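Local coordinates for protein membrane-anchored mycosin mycp1 (Mycobacterium thermoresistibile, PDB 4HVL) that is a subtilisin-family serine protease and an essential component of the mycobacterial ESX-1 type VII secretion system, at residues R43-S47 and P282-T287; Y49-A55 and V360-A365; V211-A215 and L254-G259; T223-D229 and Q241-I245. One frame throughout, in Å; residues are numbered along the deposited sequence.

Contact 1: residues R43-S47 and P282-T287; sequences RPWAS and PAENIT. With ACT (acetate ion), chain L.
Trp45 meets Glu284 and Pro282 where the first turn of helix 45-50 joins the loop after strand 277-282, an anchor built from one polar edge and a strip of apolar packing at the rim of the subtilisin fold. The indole illustrates how a large ring can serve both purposes. Trp45 NE1 donates to the backbone carbonyl of Glu284, 2.9 Å from Glu284 O, and the acceptor lies within 1° of the ring plane. A second carbonyl, that of Asn285, also stands near that edge, but its bond from NE1 is weak, with an N-H...O angle of 123°. The loop thus turns two successive carbonyls toward a single N-H. Lodging CG between the backbone N and the carbonyl carbon (chi1 75°) swings the ring out from the helix start to meet them. At the benzo end Trp45 CH2 approaches Pro282 CB at 3.5 Å, and Ala46 CB meets the same Pro282 CB at 3.7 Å. Farther along, Pro44 CB at the N-cap lies 3.8 Å from Thr287 CB, the two side chains meeting nearly at right angles. Asn285 ND2 makes a weak bond to an acetate, probably from the crystallisation liquor. Beneath the apolar strip runs helix 311-328, whose Tyr317 touches Ala46, Pro282 and Ile286, while Pro263 packs on Trp45 and backbone bonds tie Ala283 to Ile261 of strand 256-261.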
loop_
_atom_site.group_PDB
_atom_site.type_symbol
_atom_site.label_atom_id
_atom_site.label_comp_id
_atom_site.label_asym_id
_atom_site.label_seq_id
_atom_site.Cartn_x
_atom_site.Cartn_y
_atom_site.Cartn_z
ATOM N N ARG A 43 0.264 3.105 -23.756
ATOM C CA ARG A 43 0.076 2.427 -22.488
ATOM C C ARG A 43 1.267 2.704 -21.580
ATOM O O ARG A 43 2.376 2.722 -22.063
ATOM C CB ARG A 43 -0.087 0.931 -22.731
ATOM C CG ARG A 43 -1.414 0.596 -23.388
ATOM C CD ARG A 43 -1.546 -0.893 -23.674
ATOM N NE ARG A 43 -2.687 -1.154 -24.556
ATOM C CZ ARG A 43 -2.857 -2.253 -25.292
ATOM N NH1 ARG A 43 -1.970 -3.246 -25.267
ATOM N NH2 ARG A 43 -3.936 -2.363 -26.061
ATOM N N PRO A 44 1.038 2.963 -20.270
ATOM C CA PRO A 44 2.179 3.110 -19.346
ATOM C C PRO A 44 3.028 1.835 -19.312
ATOM O O PRO A 44 2.509 0.740 -19.591
ATOM C CB PRO A 44 1.523 3.349 -17.987
ATOM C CG PRO A 44 0.092 3.654 -18.263
ATOM C CD PRO A 44 -0.260 3.061 -19.579
ATOM N N TRP A 45 4.321 1.963 -19.010
ATOM C CA TRP A 45 5.210 0.791 -19.083
ATOM C C TRP A 45 4.713 -0.319 -18.142
ATOM O O TRP A 45 4.825 -1.497 -18.457
ATOM C CB TRP A 45 6.669 1.161 -18.762
ATOM C CG TRP A 45 6.963 1.395 -17.308
ATOM C CD1 TRP A 45 6.942 2.586 -16.655
ATOM C CD2 TRP A 45 7.340 0.406 -16.328
ATOM N NE1 TRP A 45 7.275 2.407 -15.338
ATOM C CE2 TRP A 45 7.530 1.081 -15.108
ATOM C CE3 TRP A 45 7.541 -0.984 -16.370
ATOM C CZ2 TRP A 45 7.918 0.425 -13.936
ATOM C CZ3 TRP A 45 7.903 -1.638 -15.191
ATOM C CH2 TRP A 45 8.094 -0.929 -13.995
ATOM N N ALA A 46 4.128 0.074 -17.015
ATOM C CA ALA A 46 3.657 -0.886 -16.030
ATOM C C ALA A 46 2.478 -1.718 -16.520
ATOM O O ALA A 46 2.380 -2.909 -16.204
ATOM C CB ALA A 46 3.299 -0.179 -14.731
ATOM N N SER A 47 1.596 -1.095 -17.290
ATOM C CA SER A 47 0.466 -1.780 -17.898
ATOM C C SER A 47 0.939 -2.808 -18.935
ATOM O O SER A 47 0.449 -3.933 -18.970
ATOM C CB SER A 47 -0.473 -0.768 -18.561
ATOM O OG SER A 47 -0.923 0.179 -17.591
ATOM N N PRO A 282 5.556 -2.832 -10.169
ATOM C CA PRO A 282 6.126 -1.570 -10.625
ATOM C C PRO A 282 5.923 -0.436 -9.616
ATOM O O PRO A 282 4.837 -0.291 -9.047
ATOM C CB PRO A 282 5.353 -1.298 -11.895
ATOM C CG PRO A 282 5.093 -2.666 -12.429
ATOM C CD PRO A 282 4.684 -3.412 -11.193
ATOM N N ALA A 283 6.977 0.342 -9.413
ATOM C CA ALA A 283 7.008 1.383 -8.382
ATOM C C ALA A 283 7.729 2.669 -8.825
ATOM O O ALA A 283 7.891 3.581 -8.015
ATOM C CB ALA A 283 7.686 0.810 -7.145
ATOM N N GLU A 284 8.146 2.745 -10.091
ATOM C CA GLU A 284 8.900 3.889 -10.613
ATOM C C GLU A 284 8.275 4.366 -11.930
ATOM O O GLU A 284 7.670 3.581 -12.665
ATOM C CB GLU A 284 10.365 3.498 -10.887
ATOM C CG GLU A 284 11.142 2.957 -9.702
ATOM C CD GLU A 284 12.503 2.398 -10.109
ATOM O OE1 GLU A 284 13.099 2.872 -11.110
ATOM O OE2 GLU A 284 12.974 1.461 -9.445
ATOM N N ASN A 285 8.429 5.663 -12.218
ATOM C CA ASN A 285 8.018 6.235 -13.512
ATOM C C ASN A 285 6.577 5.860 -13.823
ATOM O O ASN A 285 6.235 5.400 -14.928
ATOM C CB ASN A 285 8.991 5.794 -14.617
ATOM C CG ASN A 285 10.411 6.292 -14.390
ATOM O OD1 ASN A 285 11.331 5.509 -14.153
ATOM N ND2 ASN A 285 10.600 7.597 -14.477
ATOM N N ILE A 286 5.735 6.078 -12.815
ATOM C CA ILE A 286 4.340 5.656 -12.831
ATOM C C ILE A 286 3.455 6.717 -13.528
ATOM O O ILE A 286 3.703 7.932 -13.444
ATOM C CB ILE A 286 3.853 5.361 -11.385
ATOM C CG1 ILE A 286 4.608 4.173 -10.772
ATOM C CG2 ILE A 286 2.350 5.120 -11.309
ATOM C CD1 ILE A 286 4.547 2.895 -11.576
ATOM N N THR A 287 2.472 6.226 -14.275
ATOM C CA THR A 287 1.384 7.044 -14.800
ATOM C C THR A 287 0.142 6.680 -14.025
ATOM O O THR A 287 -0.116 5.498 -13.762
ATOM C CB THR A 287 1.189 6.762 -16.283
ATOM O OG1 THR A 287 2.383 7.151 -16.967
ATOM C CG2 THR A 287 -0.006 7.513 -16.861
HETATM C C ACT L . 7.736 9.251 -16.745
HETATM O O ACT L . 6.703 8.917 -17.402
HETATM O OXT ACT L . 7.826 9.160 -15.484
HETATM C CH3 ACT L . 8.909 9.771 -17.527
#

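Contact 2: residues Y49-A55 and V360-A365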
loop_
_atom_site.group_PDB
_atom_site.type_symbol
_atom_site.label_atom_id
_atom_site.label_comp_id
_atom_site.label_asym_id
_atom_site.label_seq_id
_atom_site.Cartn_x
_atom_site.Cartn_y
_atom_site.Cartn_z
ATOM N N TYR A 49 4.034 -4.149 -19.040
ATOM C CA TYR A 49 4.811 -5.131 -18.291
ATOM C C TYR A 49 3.940 -6.194 -17.591
ATOM O O TYR A 49 4.278 -7.367 -17.587
ATOM C CB TYR A 49 5.650 -4.391 -17.255
ATOM C CG TYR A 49 6.727 -5.196 -16.587
ATOM C CD1 TYR A 49 8.001 -5.301 -17.147
ATOM C CD2 TYR A 49 6.490 -5.822 -15.369
ATOM C CE1 TYR A 49 9.001 -6.031 -16.520
ATOM C CE2 TYR A 49 7.478 -6.546 -14.733
ATOM C CZ TYR A 49 8.727 -6.650 -15.304
ATOM O OH TYR A 49 9.693 -7.374 -14.644
ATOM N N LEU A 50 2.822 -5.759 -17.011
ATOM C CA LEU A 50 1.936 -6.637 -16.242
ATOM C C LEU A 50 0.840 -7.259 -17.113
ATOM O O LEU A 50 0.040 -8.064 -16.637
ATOM C CB LEU A 50 1.313 -5.862 -15.076
ATOM C CG LEU A 50 2.254 -5.377 -13.963
ATOM C CD1 LEU A 50 1.508 -4.484 -12.983
ATOM C CD2 LEU A 50 2.876 -6.556 -13.232
ATOM N N ARG A 51 0.810 -6.865 -18.378
ATOM C CA ARG A 51 -0.114 -7.417 -19.392
ATOM C C ARG A 51 -1.570 -7.205 -18.992
ATOM O O ARG A 51 -2.380 -8.122 -19.072
ATOM C CB ARG A 51 0.167 -8.902 -19.655
ATOM C CG ARG A 51 1.620 -9.207 -19.966
ATOM C CD ARG A 51 1.817 -10.504 -20.736
ATOM N NE ARG A 51 1.576 -11.736 -19.967
ATOM C CZ ARG A 51 2.455 -12.347 -19.158
ATOM N NH1 ARG A 51 3.671 -11.835 -18.956
ATOM N NH2 ARG A 51 2.121 -13.486 -18.532
ATOM N N LEU A 52 -1.887 -5.987 -18.563
ATOM C CA LEU A 52 -3.215 -5.669 -18.032
ATOM C C LEU A 52 -4.326 -5.899 -19.056
ATOM O O LEU A 52 -5.390 -6.448 -18.731
ATOM C CB LEU A 52 -3.265 -4.233 -17.488
ATOM C CG LEU A 52 -2.425 -3.909 -16.238
ATOM C CD1 LEU A 52 -2.758 -2.524 -15.716
ATOM C CD2 LEU A 52 -2.604 -4.939 -15.130
ATOM N N THR A 53 -4.058 -5.495 -20.294
ATOM C CA THR A 53 -4.961 -5.727 -21.409
ATOM C C THR A 53 -5.367 -7.202 -21.496
ATOM O O THR A 53 -6.544 -7.521 -21.602
ATOM C CB THR A 53 -4.302 -5.295 -22.741
ATOM O OG1 THR A 53 -3.966 -3.904 -22.680
ATOM C CG2 THR A 53 -5.229 -5.502 -23.874
ATOM N N GLU A 54 -4.399 -8.100 -21.442
ATOM C CA GLU A 54 -4.693 -9.530 -21.490
ATOM C C GLU A 54 -5.436 -9.971 -20.220
ATOM O O GLU A 54 -6.431 -10.705 -20.293
ATOM C CB GLU A 54 -3.398 -10.316 -21.648
ATOM C CG GLU A 54 -3.555 -11.814 -21.864
ATOM C CD GLU A 54 -4.224 -12.174 -23.180
ATOM O OE1 GLU A 54 -4.308 -11.300 -24.070
ATOM O OE2 GLU A 54 -4.675 -13.335 -23.325
ATOM N N ALA A 55 -4.958 -9.524 -19.064
ATOM C CA ALA A 55 -5.567 -9.922 -17.808
ATOM C C ALA A 55 -7.064 -9.611 -17.790
ATOM O O ALA A 55 -7.851 -10.407 -17.253
ATOM C CB ALA A 55 -4.874 -9.267 -16.618
ATOM N N VAL A 360 8.215 -10.712 -8.911
ATOM C CA VAL A 360 7.340 -9.732 -9.540
ATOM C C VAL A 360 6.039 -10.420 -9.907
ATOM O O VAL A 360 6.067 -11.474 -10.527
ATOM C CB VAL A 360 8.007 -9.089 -10.777
ATOM C CG1 VAL A 360 7.112 -8.011 -11.369
ATOM C CG2 VAL A 360 9.364 -8.502 -10.386
ATOM N N ILE A 361 4.906 -9.828 -9.525
ATOM C CA ILE A 361 3.622 -10.432 -9.830
ATOM C C ILE A 361 3.405 -10.605 -11.338
ATOM O O ILE A 361 3.960 -9.848 -12.172
ATOM C CB ILE A 361 2.413 -9.652 -9.229
ATOM C CG1 ILE A 361 2.396 -8.189 -9.693
ATOM C CG2 ILE A 361 2.442 -9.733 -7.721
ATOM C CD1 ILE A 361 1.012 -7.553 -9.627
ATOM N N ASP A 362 2.596 -11.610 -11.662
ATOM C CA ASP A 362 2.290 -11.969 -13.035
ATOM C C ASP A 362 0.775 -12.191 -13.129
ATOM O O ASP A 362 0.270 -13.293 -12.914
ATOM C CB ASP A 362 3.118 -13.200 -13.420
ATOM C CG ASP A 362 2.948 -13.603 -14.851
ATOM O OD1 ASP A 362 1.991 -13.153 -15.532
ATOM O OD2 ASP A 362 3.785 -14.422 -15.293
ATOM N N PRO A 363 0.030 -11.112 -13.405
ATOM C CA PRO A 363 -1.429 -11.169 -13.411
ATOM C C PRO A 363 -2.060 -12.262 -14.271
ATOM O O PRO A 363 -3.030 -12.900 -13.839
ATOM C CB PRO A 363 -1.810 -9.785 -13.938
ATOM C CG PRO A 363 -0.751 -8.916 -13.386
ATOM C CD PRO A 363 0.509 -9.733 -13.601
ATOM N N VAL A 364 -1.529 -12.477 -15.483
ATOM C CA VAL A 364 -2.127 -13.463 -16.383
ATOM C C VAL A 364 -1.877 -14.855 -15.842
ATOM O O VAL A 364 -2.784 -15.675 -15.833
ATOM C CB VAL A 364 -1.595 -13.352 -17.814
ATOM C CG1 VAL A 364 -2.040 -14.546 -18.662
ATOM C CG2 VAL A 364 -2.069 -12.054 -18.448
ATOM N N ALA A 365 -0.647 -15.121 -15.393
ATOM C CA ALA A 365 -0.354 -16.387 -14.755
ATOM C C ALA A 365 -1.244 -16.580 -13.520
ATOM O O ALA A 365 -1.804 -17.665 -13.318
ATOM C CB ALA A 365 1.125 -16.488 -14.394
HETATM O O HOH W 1 0.527 -10.789 -16.681
#
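Arg51 meets Val364 and Asp362 in turn as its side chain runs along the start of helix 363-368. Arg51 CB lies 4.0 Å from Val364 CG2, which also meets Glu54 CG; the chain then bends at chi3 (-71°), which keeps NE beside the same valine. At the tip, Arg51 NH2 forms a salt bridge with Asp362 OD1 at 3.0 Å, the guanidinium and carboxylate planes standing 89° apart, so this is a single-point grip. A water rests over the centre of one guanidinium face. It donates to Leu50 O and to Asp362 OD1 and accepts from Val364 N, joining the two segments where no direct hydrogen bond crosses. Arg51 has the positive phi of a Schellman motif closing helix 45-50, and Asp362 is the N-cap of its own helix, with OD1 taking the amide of Ala365 from above the carboxylate plane.

Behind this polar side lies an apolar one. The Pro363 ring lies against Leu50, with Pro363 CG 3.5 Å from Leu50 O. Leu50 CD2 sits 3.9 Å from Ile361 CG1, Ala55 CB is 4.1 Å from Pro363 CB, and Tyr49 CE2, at the ring edge, is 3.7 Å from Val360 CG1. Leu321 of helix 311-328 continues this packing against Ile361 and Pro363. Because OD1 serves an arginine, a water and a helix N-terminus together, Asp362 probably stays ionised, and one oxygen couples the helix cap to the contact.

Contact 3: residues V211-A215 and L254-G259; sequences VIAAA and LVLTVG
Val211, Ala213 and Ala215 are hydrogen-bonded to Leu256 and Val258 across two neighbouring strands of the parallel sheet at the heart of the subtilisin fold. Four backbone bonds make the ladder: Leu256 N to Val211 O, Ala213 N to Leu256 O, Val258 N to Ala213 O and Ala215 N to Val258 O. The register is the ordinary parallel one: Ala213 bonds through N and O to Leu256 and Val258, which flank its partner Thr257, and Leu256 likewise to Val211 and Ala213 about Ile212. The strand axes diverge by 33°, and the donors approach their carbonyls differently. Val258 N lies nearly along the C=O axis of Ala213, 2.8 Å from its O, whereas Ala215 N approaches Val258 O from well above the carbonyl plane. CA-H...O contacts fill in between, the shortest being Thr257 CA to Ala213 O at 3.2 Å.

On one sheet face Ile212, Leu256 and Val258 pack together. Ile212 forks: its CG2, anti to the backbone N, touches Val258 CG2 at 3.6 Å, while Ile212 CD1 lies 3.9 Å from Leu256 CB. Helices 311-328 and 334-343 lie against this face; Ala213 and Thr257 point to the other. Val211 CG1 meets Val255 CG1 at 3.8 Å at the start of the ladder, beside helix 194-206. Outward again, the backbones of Ile179 and Gly278 continue the sheet to either flank. Ala214 brings its side chain within about 5 Å of that of Ser312, the predicted charge-relay serine, which binds zinc with His101 in this structure. Near Val211 a water accepts from Val211 N at 2.8 Å and donates to Leu254 O at 2.7 Å.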
loop_
_atom_site.group_PDB
_atom_site.type_symbol
_atom_site.label_atom_id
_atom_site.label_comp_id
_atom_site.label_asym_id
_atom_site.label_seq_id
_atom_site.Cartn_x
_atom_site.Cartn_y
_atom_site.Cartn_z
ATOM N N VAL A 211 -5.373 -8.453 2.847
ATOM C CA VAL A 211 -4.666 -7.219 3.196
ATOM C C VAL A 211 -3.327 -7.142 2.491
ATOM O O VAL A 211 -2.525 -8.025 2.628
ATOM C CB VAL A 211 -4.446 -7.073 4.722
ATOM C CG1 VAL A 211 -3.806 -5.729 5.019
ATOM C CG2 VAL A 211 -5.779 -7.169 5.458
ATOM N N ILE A 212 -3.097 -6.058 1.765
ATOM C CA ILE A 212 -1.853 -5.832 1.027
ATOM C C ILE A 212 -1.157 -4.608 1.640
ATOM O O ILE A 212 -1.800 -3.591 1.892
ATOM C CB ILE A 212 -2.120 -5.556 -0.456
ATOM C CG1 ILE A 212 -2.977 -6.650 -1.109
ATOM C CG2 ILE A 212 -0.819 -5.388 -1.205
ATOM C CD1 ILE A 212 -2.427 -8.073 -1.070
ATOM N N ALA A 213 0.146 -4.710 1.890
ATOM C CA ALA A 213 0.897 -3.600 2.473
ATOM C C ALA A 213 2.104 -3.200 1.616
ATOM O O ALA A 213 2.789 -4.051 1.043
ATOM C CB ALA A 213 1.375 -3.951 3.878
ATOM N N ALA A 214 2.377 -1.901 1.574
ATOM C CA ALA A 214 3.575 -1.379 0.953
ATOM C C ALA A 214 4.815 -1.802 1.740
ATOM O O ALA A 214 4.819 -1.771 2.973
ATOM C CB ALA A 214 3.495 0.140 0.902
ATOM N N ALA A 215 5.873 -2.173 1.043
ATOM C CA ALA A 215 7.142 -2.446 1.722
ATOM C C ALA A 215 7.710 -1.215 2.432
ATOM O O ALA A 215 8.419 -1.371 3.424
ATOM C CB ALA A 215 8.174 -3.005 0.747
ATOM N N LEU A 254 0.244 -12.677 7.349
ATOM C CA LEU A 254 -1.115 -12.134 7.517
ATOM C C LEU A 254 -1.422 -11.107 6.454
ATOM O O LEU A 254 -2.554 -10.995 6.005
ATOM C CB LEU A 254 -1.292 -11.455 8.880
ATOM C CG LEU A 254 -1.550 -12.317 10.081
ATOM C CD1 LEU A 254 -2.003 -11.402 11.224
ATOM C CD2 LEU A 254 -2.598 -13.372 9.779
ATOM N N VAL A 255 -0.398 -10.338 6.098
ATOM C CA VAL A 255 -0.447 -9.402 4.999
ATOM C C VAL A 255 0.539 -9.875 3.930
ATOM O O VAL A 255 1.528 -10.547 4.219
ATOM C CB VAL A 255 -0.058 -7.961 5.437
ATOM C CG1 VAL A 255 -0.861 -7.492 6.651
ATOM C CG2 VAL A 255 1.437 -7.834 5.695
ATOM N N LEU A 256 0.262 -9.518 2.690
ATOM C CA LEU A 256 1.251 -9.624 1.615
ATOM C C LEU A 256 1.924 -8.249 1.401
ATOM O O LEU A 256 1.305 -7.270 0.970
ATOM C CB LEU A 256 0.585 -10.115 0.334
ATOM C CG LEU A 256 1.432 -10.169 -0.940
ATOM C CD1 LEU A 256 2.639 -11.069 -0.701
ATOM C CD2 LEU A 256 0.611 -10.652 -2.126
ATOM N N THR A 257 3.210 -8.201 1.710
ATOM C CA THR A 257 3.987 -6.988 1.648
ATOM C C THR A 257 4.727 -6.899 0.321
ATOM O O THR A 257 5.400 -7.844 -0.095
ATOM C CB THR A 257 4.960 -6.956 2.842
ATOM O OG1 THR A 257 4.190 -6.880 4.038
ATOM C CG2 THR A 257 5.931 -5.773 2.767
ATOM N N VAL A 258 4.584 -5.747 -0.337
ATOM C CA VAL A 258 4.993 -5.580 -1.719
ATOM C C VAL A 258 6.123 -4.546 -1.870
ATOM O O VAL A 258 5.946 -3.345 -1.575
ATOM C CB VAL A 258 3.796 -5.152 -2.608
ATOM C CG1 VAL A 258 4.158 -5.205 -4.087
ATOM C CG2 VAL A 258 2.587 -6.023 -2.320
ATOM N N GLY A 259 7.260 -5.028 -2.367
ATOM C CA GLY A 259 8.398 -4.187 -2.734
ATOM C C GLY A 259 8.290 -3.663 -4.155
ATOM O O GLY A 259 7.374 -4.026 -4.891
HETATM O O HOH W 2 -3.853 -10.679 3.641
#

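Contact 4: residues T223-D229 and Q241-I245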
loop_
_atom_site.group_PDB
_atom_site.type_symbol
_atom_site.label_atom_id
_atom_site.label_comp_id
_atom_site.label_asym_id
_atom_site.label_seq_id
_atom_site.Cartn_x
_atom_site.Cartn_y
_atom_site.Cartn_z
ATOM N N THR A 223 15.544 3.517 7.350
ATOM C CA THR A 223 16.881 3.219 6.898
ATOM C C THR A 223 16.878 1.749 6.489
ATOM O O THR A 223 16.298 0.903 7.181
ATOM C CB THR A 223 17.933 3.570 7.973
ATOM O OG1 THR A 223 17.651 2.867 9.182
ATOM C CG2 THR A 223 17.886 5.049 8.265
ATOM N N GLN A 224 17.464 1.480 5.323
ATOM C CA GLN A 224 17.483 0.158 4.682
ATOM C C GLN A 224 17.961 -0.946 5.609
ATOM O O GLN A 224 18.938 -0.763 6.334
ATOM C CB GLN A 224 18.417 0.194 3.463
ATOM C CG GLN A 224 18.394 -1.037 2.555
ATOM C CD GLN A 224 16.992 -1.387 2.099
ATOM O OE1 GLN A 224 16.238 -2.047 2.818
ATOM N NE2 GLN A 224 16.635 -0.951 0.907
ATOM N N ASN A 225 17.302 -2.099 5.573
ATOM C CA ASN A 225 17.759 -3.240 6.358
ATOM C C ASN A 225 18.895 -3.973 5.640
ATOM O O ASN A 225 18.883 -4.064 4.419
ATOM C CB ASN A 225 16.617 -4.227 6.620
ATOM C CG ASN A 225 15.759 -3.822 7.790
ATOM O OD1 ASN A 225 16.275 -3.483 8.867
ATOM N ND2 ASN A 225 14.429 -3.868 7.603
ATOM N N PRO A 226 19.880 -4.498 6.400
ATOM C CA PRO A 226 20.939 -5.331 5.773
ATOM C C PRO A 226 20.397 -6.656 5.251
ATOM O O PRO A 226 19.379 -7.128 5.741
ATOM C CB PRO A 226 21.926 -5.601 6.930
ATOM C CG PRO A 226 21.626 -4.601 7.973
ATOM C CD PRO A 226 20.179 -4.199 7.806
ATOM N N PRO A 227 21.072 -7.262 4.261
ATOM C CA PRO A 227 20.639 -8.578 3.818
ATOM C C PRO A 227 20.842 -9.689 4.882
ATOM O O PRO A 227 21.549 -9.499 5.859
ATOM C CB PRO A 227 21.545 -8.847 2.608
ATOM C CG PRO A 227 22.769 -8.049 2.867
ATOM C CD PRO A 227 22.279 -6.810 3.544
ATOM N N PRO A 228 20.234 -10.851 4.666
ATOM C CA PRO A 228 20.508 -12.037 5.482
ATOM C C PRO A 228 21.982 -12.425 5.519
ATOM O O PRO A 228 22.688 -12.214 4.534
ATOM C CB PRO A 228 19.730 -13.144 4.771
ATOM C CG PRO A 228 18.669 -12.429 3.976
ATOM C CD PRO A 228 19.257 -11.109 3.592
ATOM N N ASP A 229 22.438 -12.987 6.640
ATOM C CA ASP A 229 23.787 -13.549 6.717
ATOM C C ASP A 229 23.757 -15.016 6.244
ATOM O O ASP A 229 23.150 -15.873 6.890
ATOM C CB ASP A 229 24.359 -13.454 8.131
ATOM C CG ASP A 229 25.845 -13.791 8.185
ATOM O OD1 ASP A 229 26.378 -14.333 7.186
ATOM O OD2 ASP A 229 26.483 -13.505 9.228
ATOM N N GLN A 241 19.285 -9.835 11.270
ATOM C CA GLN A 241 20.038 -8.734 10.646
ATOM C C GLN A 241 19.187 -7.472 10.552
ATOM O O GLN A 241 19.668 -6.431 10.143
ATOM C CB GLN A 241 20.485 -9.150 9.239
ATOM C CG GLN A 241 21.179 -10.506 9.190
ATOM C CD GLN A 241 22.409 -10.515 10.059
ATOM O OE1 GLN A 241 23.128 -9.521 10.126
ATOM N NE2 GLN A 241 22.673 -11.643 10.721
ATOM N N VAL A 242 17.921 -7.564 10.931
ATOM C CA VAL A 242 17.009 -6.420 10.831
ATOM C C VAL A 242 17.394 -5.327 11.822
ATOM O O VAL A 242 17.685 -5.622 12.990
ATOM C CB VAL A 242 15.557 -6.850 11.110
ATOM C CG1 VAL A 242 14.654 -5.635 11.341
ATOM C CG2 VAL A 242 15.055 -7.730 9.984
ATOM N N GLN A 243 17.384 -4.080 11.350
ATOM C CA GLN A 243 17.523 -2.895 12.214
ATOM C C GLN A 243 16.258 -2.023 12.245
ATOM O O GLN A 243 15.997 -1.344 13.247
ATOM C CB GLN A 243 18.685 -2.033 11.726
ATOM C CG GLN A 243 19.986 -2.806 11.585
ATOM C CD GLN A 243 21.076 -2.006 10.891
ATOM O OE1 GLN A 243 20.805 -1.012 10.187
ATOM N NE2 GLN A 243 22.320 -2.441 11.073
ATOM N N THR A 244 15.518 -2.009 11.134
ATOM C CA THR A 244 14.338 -1.172 10.975
ATOM C C THR A 244 13.076 -2.030 10.799
ATOM O O THR A 244 12.967 -2.800 9.855
ATOM C CB THR A 244 14.513 -0.220 9.777
ATOM O OG1 THR A 244 15.674 0.582 9.981
ATOM C CG2 THR A 244 13.313 0.707 9.605
ATOM N N ILE A 245 12.157 -1.925 11.751
ATOM C CA ILE A 245 10.837 -2.519 11.633
ATOM C C ILE A 245 10.005 -1.612 10.720
ATOM O O ILE A 245 10.028 -0.383 10.881
ATOM C CB ILE A 245 10.156 -2.634 13.020
ATOM C CG1 ILE A 245 10.981 -3.530 13.958
ATOM C CG2 ILE A 245 8.706 -3.112 12.907
ATOM C CD1 ILE A 245 11.295 -4.902 13.383
HETATM O O HOH W 3 23.729 -8.727 7.148
HETATM O O HOH W 4 25.694 -12.245 11.447
#
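Asn225 turns the edge of its carboxamide to the backbone of Gln243 and Thr244, with both ends of the amide in use. Asn225 ND2 donates to Thr244 O at 2.9 Å, within 6° of the amide plane. OD1 takes two backbone amides, each at 2.8 Å: Thr244 N in plane on a lone pair, with an almost straight N-H...O angle of 173°, and Gln243 N tilted from the plane. The side chain thus copies the donor-acceptor pairing of a peptide group, fixing its rotation, and Ser273 O adds a further acceptor for ND2. The side chain of Gln243 crosses that of Pro226 at about a right angle, Gln243 CD lying 3.9 Å from Pro226 CG. At one end Thr244 OG1 donates to Thr223 O at 2.9 Å. At the other, chi1 (-50°) puts Gln241 CG 3.5 Å from Pro227 O, and a bend at chi2 carries the amide to two waters, one donating to that carbonyl, the other to Asp229 OD2, whose OD1 accepts from Ala231 N. The loop is thereby held alongside residues 241-244, which lead into strand 244-247; this pairs antiparallel with strand 183-186, and Thr244 packs on Cys184, disulfide-bonded to Cys222, the residue before Thr223.

The four contacts show how one subtilisin fold is tied at its centre and its rim. Contact 3 lies in the parallel sheet, about 7 Å from the centre of the chain. Contacts 1 and 2, with centres 13 Å apart, touch each other and share helix 45-50; their segments alternate along the sequence, so the early part of the chain is stitched first to the loop after strand 277-282 and then to the C-terminal helix. Contact 3 is nested within the loops closed by both, and contact 4 within the loop that contact 3 closes. Contact 4 lies about 17 Å from contact 3 and about 31 Å from contact 2, between centres, organising the long connection between two adjacent sheet strands.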